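Local coordinates for glutamine amidotransferase type-2 domain-containing protein (Pseudomonas aeruginosa PAO1, PDB 1TE5), which is a predicted class-II glutamine amidotransferase of the Ntn-hydrolase superfamily, which probably releases ammonia from glutamine for transfer to an acceptor that is not established, at residues His107-Tyr121 with Asp128-Arg142. Sequence-based numbering, arbitrary orientation.
Sequences HNGQLADFQPKPGFY and DSEAAFCDLLNRVRR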
loop_
_atom_site.group_PDB
_atom_site.type_symbol
_atom_site.label_atom_id
_atom_site.label_comp_id
_atom_site.label_asym_id
_atom_site.label_seq_id
_atom_site.Cartn_x
_atom_site.Cartn_y
_atom_site.Cartn_z
ATOM N N HIS A 107 5.469 -14.722 -3.565
ATOM C CA HIS A 107 6.306 -15.880 -3.854
ATOM C C HIS A 107 6.506 -16.803 -2.646
ATOM O O HIS A 107 6.769 -16.352 -1.528
ATOM C CB HIS A 107 7.650 -15.358 -4.351
ATOM C CG HIS A 107 8.742 -16.387 -4.286
ATOM N ND1 HIS A 107 10.004 -16.116 -3.803
ATOM C CD2 HIS A 107 8.751 -17.694 -4.640
ATOM C CE1 HIS A 107 10.745 -17.206 -3.871
ATOM N NE2 HIS A 107 10.008 -18.180 -4.373
ATOM N N ASN A 108 6.342 -18.096 -2.886
ATOM C CA ASN A 108 6.529 -19.107 -1.860
ATOM C C ASN A 108 7.657 -20.007 -2.329
ATOM O O ASN A 108 7.610 -20.539 -3.438
ATOM C CB ASN A 108 5.260 -19.934 -1.678
ATOM C CG ASN A 108 5.462 -21.108 -0.740
ATOM O OD1 ASN A 108 5.361 -22.270 -1.138
ATOM N ND2 ASN A 108 5.772 -20.806 0.518
ATOM N N GLY A 109 8.689 -20.147 -1.507
ATOM C CA GLY A 109 9.808 -20.989 -1.884
ATOM C C GLY A 109 11.128 -20.302 -1.608
ATOM O O GLY A 109 11.153 -19.172 -1.122
ATOM N N GLN A 110 12.225 -20.984 -1.911
ATOM C CA GLN A 110 13.553 -20.427 -1.673
ATOM C C GLN A 110 14.440 -20.498 -2.914
ATOM O O GLN A 110 14.438 -21.502 -3.632
ATOM C CB GLN A 110 14.230 -21.173 -0.523
ATOM C CG GLN A 110 13.400 -21.261 0.744
ATOM C CD GLN A 110 14.078 -22.083 1.816
ATOM O OE1 GLN A 110 14.845 -23.001 1.517
ATOM N NE2 GLN A 110 13.808 -21.755 3.076
ATOM N N LEU A 111 15.214 -19.440 -3.143
ATOM C CA LEU A 111 16.115 -19.366 -4.293
ATOM C C LEU A 111 17.573 -19.327 -3.854
ATOM O O LEU A 111 17.957 -18.494 -3.031
ATOM C CB LEU A 111 15.802 -18.124 -5.128
ATOM C CG LEU A 111 14.350 -17.978 -5.591
ATOM C CD1 LEU A 111 14.180 -16.683 -6.361
ATOM C CD2 LEU A 111 13.941 -19.166 -6.442
ATOM N N ALA A 112 18.383 -20.228 -4.397
ATOM C CA ALA A 112 19.799 -20.293 -4.053
ATOM C C ALA A 112 20.664 -19.614 -5.105
ATOM O O ALA A 112 20.413 -19.743 -6.305
ATOM C CB ALA A 112 20.233 -21.737 -3.881
ATOM N N ASP A 113 21.700 -18.917 -4.645
ATOM C CA ASP A 113 22.625 -18.208 -5.530
ATOM C C ASP A 113 21.873 -17.364 -6.565
ATOM O O ASP A 113 22.115 -17.466 -7.772
ATOM C CB ASP A 113 23.557 -19.206 -6.230
ATOM C CG ASP A 113 24.730 -18.526 -6.923
ATOM O OD1 ASP A 113 24.709 -18.406 -8.172
ATOM O OD2 ASP A 113 25.676 -18.116 -6.211
ATOM N N PHE A 114 20.937 -16.555 -6.077
ATOM C CA PHE A 114 20.143 -15.692 -6.938
ATOM C C PHE A 114 20.722 -14.290 -6.855
ATOM O O PHE A 114 20.709 -13.667 -5.792
ATOM C CB PHE A 114 18.684 -15.701 -6.489
ATOM C CG PHE A 114 17.749 -15.051 -7.463
ATOM C CD1 PHE A 114 16.998 -13.945 -7.087
ATOM C CD2 PHE A 114 17.638 -15.532 -8.767
ATOM C CE1 PHE A 114 16.149 -13.323 -7.994
ATOM C CE2 PHE A 114 16.790 -14.916 -9.684
ATOM C CZ PHE A 114 16.046 -13.808 -9.298
ATOM N N GLN A 115 21.211 -13.785 -7.983
ATOM C CA GLN A 115 21.835 -12.459 -8.039
ATOM C C GLN A 115 21.543 -11.692 -9.333
ATOM O O GLN A 115 22.455 -11.369 -10.101
ATOM C CB GLN A 115 23.350 -12.605 -7.838
ATOM C CG GLN A 115 23.959 -13.930 -8.364
ATOM C CD GLN A 115 23.857 -14.112 -9.883
ATOM O OE1 GLN A 115 24.851 -13.957 -10.603
ATOM N NE2 GLN A 115 22.660 -14.466 -10.368
ATOM N N PRO A 116 20.279 -11.305 -9.546
ATOM C CA PRO A 116 19.882 -10.567 -10.748
ATOM C C PRO A 116 20.622 -9.247 -10.917
ATOM O O PRO A 116 21.032 -8.628 -9.934
ATOM C CB PRO A 116 18.388 -10.343 -10.525
ATOM C CG PRO A 116 18.297 -10.204 -9.045
ATOM C CD PRO A 116 19.175 -11.335 -8.568
ATOM N N LYS A 117 20.817 -8.835 -12.167
ATOM C CA LYS A 117 21.498 -7.575 -12.458
ATOM C C LYS A 117 20.582 -6.408 -12.093
ATOM O O LYS A 117 19.435 -6.345 -12.547
ATOM C CB LYS A 117 21.849 -7.486 -13.942
ATOM C CG LYS A 117 22.567 -8.705 -14.492
ATOM C CD LYS A 117 22.652 -8.643 -16.013
ATOM C CE LYS A 117 21.276 -8.459 -16.641
ATOM N NZ LYS A 117 20.331 -9.522 -16.212
ATOM N N PRO A 118 21.075 -5.475 -11.259
ATOM C CA PRO A 118 20.303 -4.305 -10.830
ATOM C C PRO A 118 19.744 -3.558 -12.036
ATOM O O PRO A 118 20.444 -3.364 -13.036
ATOM C CB PRO A 118 21.344 -3.478 -10.087
ATOM C CG PRO A 118 22.212 -4.523 -9.485
ATOM C CD PRO A 118 22.413 -5.463 -10.646
ATOM N N GLY A 119 18.487 -3.143 -11.940
ATOM C CA GLY A 119 17.858 -2.450 -13.047
ATOM C C GLY A 119 16.958 -1.326 -12.606
ATOM O O GLY A 119 17.201 -0.713 -11.570
ATOM N N PHE A 120 15.954 -1.030 -13.430
ATOM C CA PHE A 120 14.975 0.029 -13.183
ATOM C C PHE A 120 14.367 -0.104 -11.791
ATOM O O PHE A 120 14.297 0.867 -11.029
ATOM C CB PHE A 120 13.828 -0.045 -14.197
ATOM C CG PHE A 120 14.268 -0.164 -15.635
ATOM C CD1 PHE A 120 14.824 0.931 -16.308
ATOM C CD2 PHE A 120 14.074 -1.367 -16.336
ATOM C CE1 PHE A 120 15.181 0.832 -17.658
ATOM C CE2 PHE A 120 14.424 -1.486 -17.680
ATOM C CZ PHE A 120 14.979 -0.381 -18.349
ATOM N N TYR A 121 13.812 -1.283 -11.524
ATOM C CA TYR A 121 13.197 -1.585 -10.244
ATOM C C TYR A 121 14.235 -2.171 -9.301
ATOM O O TYR A 121 15.038 -3.019 -9.686
ATOM C CB TYR A 121 12.044 -2.576 -10.426
ATOM C CG TYR A 121 10.921 -2.073 -11.305
ATOM C CD1 TYR A 121 10.903 -2.350 -12.675
ATOM C CD2 TYR A 121 9.863 -1.336 -10.772
ATOM C CE1 TYR A 121 9.860 -1.911 -13.491
ATOM C CE2 TYR A 121 8.810 -0.893 -11.582
ATOM C CZ TYR A 121 8.820 -1.186 -12.940
ATOM O OH TYR A 121 7.794 -0.752 -13.746
ATOM N N ASP A 128 14.668 -12.546 -1.338
ATOM C CA ASP A 128 15.009 -13.028 -2.664
ATOM C C ASP A 128 13.734 -12.876 -3.485
ATOM O O ASP A 128 13.780 -12.713 -4.702
ATOM C CB ASP A 128 15.433 -14.503 -2.631
ATOM C CG ASP A 128 16.911 -14.696 -2.276
ATOM O OD1 ASP A 128 17.687 -13.712 -2.244
ATOM O OD2 ASP A 128 17.302 -15.860 -2.042
ATOM N N SER A 129 12.595 -12.956 -2.805
ATOM C CA SER A 129 11.295 -12.823 -3.449
ATOM C C SER A 129 11.155 -11.470 -4.143
ATOM O O SER A 129 10.702 -11.399 -5.287
ATOM C CB SER A 129 10.171 -12.980 -2.419
ATOM O OG SER A 129 10.165 -14.278 -1.843
ATOM N N GLU A 130 11.511 -10.400 -3.435
ATOM C CA GLU A 130 11.412 -9.048 -3.973
ATOM C C GLU A 130 12.442 -8.798 -5.072
ATOM O O GLU A 130 12.198 -8.022 -5.997
ATOM C CB GLU A 130 11.563 -8.019 -2.859
ATOM C CG GLU A 130 11.346 -6.593 -3.310
ATOM C CD GLU A 130 11.380 -5.606 -2.171
ATOM O OE1 GLU A 130 11.737 -6.003 -1.035
ATOM O OE2 GLU A 130 11.038 -4.429 -2.419
ATOM N N ALA A 131 13.615 -9.411 -4.928
ATOM C CA ALA A 131 14.674 -9.283 -5.921
ATOM C C ALA A 131 14.178 -9.937 -7.217
ATOM O O ALA A 131 14.473 -9.463 -8.316
ATOM C CB ALA A 131 15.938 -9.963 -5.430
ATOM N N ALA A 132 13.424 -11.024 -7.063
ATOM C CA ALA A 132 12.856 -11.755 -8.186
ATOM C C ALA A 132 11.746 -10.938 -8.824
ATOM O O ALA A 132 11.605 -10.936 -10.049
ATOM C CB ALA A 132 12.311 -13.101 -7.729
ATOM N N PHE A 133 10.937 -10.284 -7.990
ATOM C CA PHE A 133 9.828 -9.457 -8.470
ATOM C C PHE A 133 10.321 -8.308 -9.353
ATOM O O PHE A 133 9.789 -8.063 -10.441
ATOM C CB PHE A 133 9.049 -8.877 -7.282
ATOM C CG PHE A 133 7.841 -8.063 -7.675
ATOM C CD1 PHE A 133 7.383 -7.042 -6.848
ATOM C CD2 PHE A 133 7.151 -8.331 -8.861
ATOM C CE1 PHE A 133 6.246 -6.293 -7.190
ATOM C CE2 PHE A 133 6.014 -7.591 -9.220
ATOM C CZ PHE A 133 5.559 -6.566 -8.376
ATOM N N CYS A 134 11.280 -7.557 -8.830
ATOM C CA CYS A 134 11.856 -6.439 -9.547
ATOM C C CYS A 134 12.504 -6.893 -10.842
ATOM O O CYS A 134 12.287 -6.277 -11.877
ATOM C CB CYS A 134 12.877 -5.730 -8.675
ATOM S SG CYS A 134 12.136 -4.953 -7.243
ATOM N N ASP A 135 13.281 -7.972 -10.782
ATOM C CA ASP A 135 13.959 -8.499 -11.960
ATOM C C ASP A 135 12.969 -8.853 -13.062
ATOM O O ASP A 135 13.190 -8.527 -14.238
ATOM C CB ASP A 135 14.794 -9.726 -11.600
ATOM C CG ASP A 135 15.653 -10.204 -12.759
ATOM O OD1 ASP A 135 16.634 -9.515 -13.112
ATOM O OD2 ASP A 135 15.342 -11.270 -13.320
ATOM N N LEU A 136 11.895 -9.540 -12.680
ATOM C CA LEU A 136 10.854 -9.939 -13.626
ATOM C C LEU A 136 10.231 -8.692 -14.234
ATOM O O LEU A 136 9.839 -8.689 -15.401
ATOM C CB LEU A 136 9.774 -10.770 -12.922
ATOM C CG LEU A 136 8.516 -11.183 -13.697
ATOM C CD1 LEU A 136 8.014 -12.511 -13.158
ATOM C CD2 LEU A 136 7.429 -10.112 -13.607
ATOM N N LEU A 137 10.111 -7.655 -13.406
ATOM C CA LEU A 137 9.545 -6.380 -13.816
ATOM C C LEU A 137 10.477 -5.676 -14.786
ATOM O O LEU A 137 10.018 -4.974 -15.683
ATOM C CB LEU A 137 9.282 -5.493 -12.589
ATOM C CG LEU A 137 8.016 -5.781 -11.778
ATOM C CD1 LEU A 137 7.987 -4.910 -10.554
ATOM C CD2 LEU A 137 6.783 -5.536 -12.622
ATOM N N ASN A 138 11.778 -5.861 -14.598
ATOM C CA ASN A 138 12.788 -5.246 -15.454
ATOM C C ASN A 138 12.807 -5.874 -16.837
ATOM O O ASN A 138 13.092 -5.204 -17.829
ATOM C CB ASN A 138 14.175 -5.354 -14.822
ATOM C CG ASN A 138 14.338 -4.453 -13.617
ATOM O OD1 ASN A 138 15.267 -4.619 -12.825
ATOM N ND2 ASN A 138 13.452 -3.477 -13.483
ATOM N N ARG A 139 12.531 -7.173 -16.885
ATOM C CA ARG A 139 12.495 -7.918 -18.134
ATOM C C ARG A 139 11.260 -7.550 -18.936
ATOM O O ARG A 139 11.279 -7.577 -20.167
ATOM C CB ARG A 139 12.468 -9.412 -17.850
ATOM C CG ARG A 139 13.654 -9.915 -17.072
ATOM C CD ARG A 139 13.432 -11.357 -16.706
ATOM N NE ARG A 139 14.596 -11.945 -16.067
ATOM C CZ ARG A 139 15.063 -13.155 -16.352
ATOM N NH1 ARG A 139 16.134 -13.618 -15.719
ATOM N NH2 ARG A 139 14.455 -13.902 -17.269
ATOM N N VAL A 140 10.158 -7.312 -18.235
ATOM C CA VAL A 140 8.909 -6.930 -18.889
ATOM C C VAL A 140 9.028 -5.494 -19.394
ATOM O O VAL A 140 8.571 -5.189 -20.490
ATOM C CB VAL A 140 7.675 -7.060 -17.928
ATOM C CG1 VAL A 140 6.412 -6.520 -18.575
ATOM C CG2 VAL A 140 7.449 -8.505 -17.564
ATOM N N ARG A 141 9.639 -4.622 -18.596
ATOM C CA ARG A 141 9.807 -3.223 -18.971
ATOM C C ARG A 141 10.786 -3.065 -20.142
ATOM O O ARG A 141 10.589 -2.213 -21.011
ATOM C CB ARG A 141 10.250 -2.383 -17.757
ATOM C CG ARG A 141 10.521 -0.902 -18.069
ATOM C CD ARG A 141 9.680 0.079 -17.237
ATOM N NE ARG A 141 8.988 1.127 -17.993
ATOM C CZ ARG A 141 7.694 1.437 -17.866
ATOM N NH1 ARG A 141 7.166 2.409 -18.600
ATOM N NH2 ARG A 141 6.917 0.775 -17.016
ATOM N N ARG A 142 11.832 -3.886 -20.174
ATOM C CA ARG A 142 12.823 -3.816 -21.247
ATOM C C ARG A 142 12.239 -4.330 -22.560
ATOM O O ARG A 142 12.378 -3.688 -23.604
ATOM C CB ARG A 142 14.074 -4.612 -20.873
ATOM C CG ARG A 142 15.333 -4.168 -21.598
ATOM C CD ARG A 142 16.566 -4.809 -20.984
ATOM N NE ARG A 142 17.788 -4.461 -21.709
ATOM C CZ ARG A 142 18.125 -4.947 -22.906
ATOM N NH1 ARG A 142 19.261 -4.568 -23.484
ATOM N NH2 ARG A 142 17.330 -5.811 -23.529
HETATM O O HOH W 1 18.843 -11.764 -4.225
#
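With CG of His107 anti to the backbone N (chi1 162°) and OG of Ser129 anti to its carbonyl carbon (chi1 -64°), ring and hydroxyl meet in a short, bent hydrogen bond (136°), ND1 to OG 2.7 Å, OG lying at the ring's edge. In this class-II glutamine amidotransferase (Ntn) fold the bond ties the end of strand 101-108 to the first turn of helix 128-143, and the loop then runs along the helix. Ser129 OG has a second partner in His92 NE2, and the His107 ring is bonded through both its nitrogens, NE2 to Val169 O. Farther along, Phe114 has Leu111 CD1 over one face and Pro116 CD over the other, both displaced toward the rim, and its CE1 lies 3.7 Å from Ala132 CA. A water bridges Phe114 O and Asp128 OD1, donating to both. Pro116 CB presses on Asp135 OD1 at 3.2 Å, while OD2 of that carboxylate takes a salt bridge from Arg139 and a hydrogen bond from Tyr164. At the far end Arg141 CG sits over a face of the Phe120 ring. The Tyr121 hydroxyl bonds Glu97 O, and Leu137 CB makes a CH-pi contact 3.9 Å from the centroid of the Tyr121 ring.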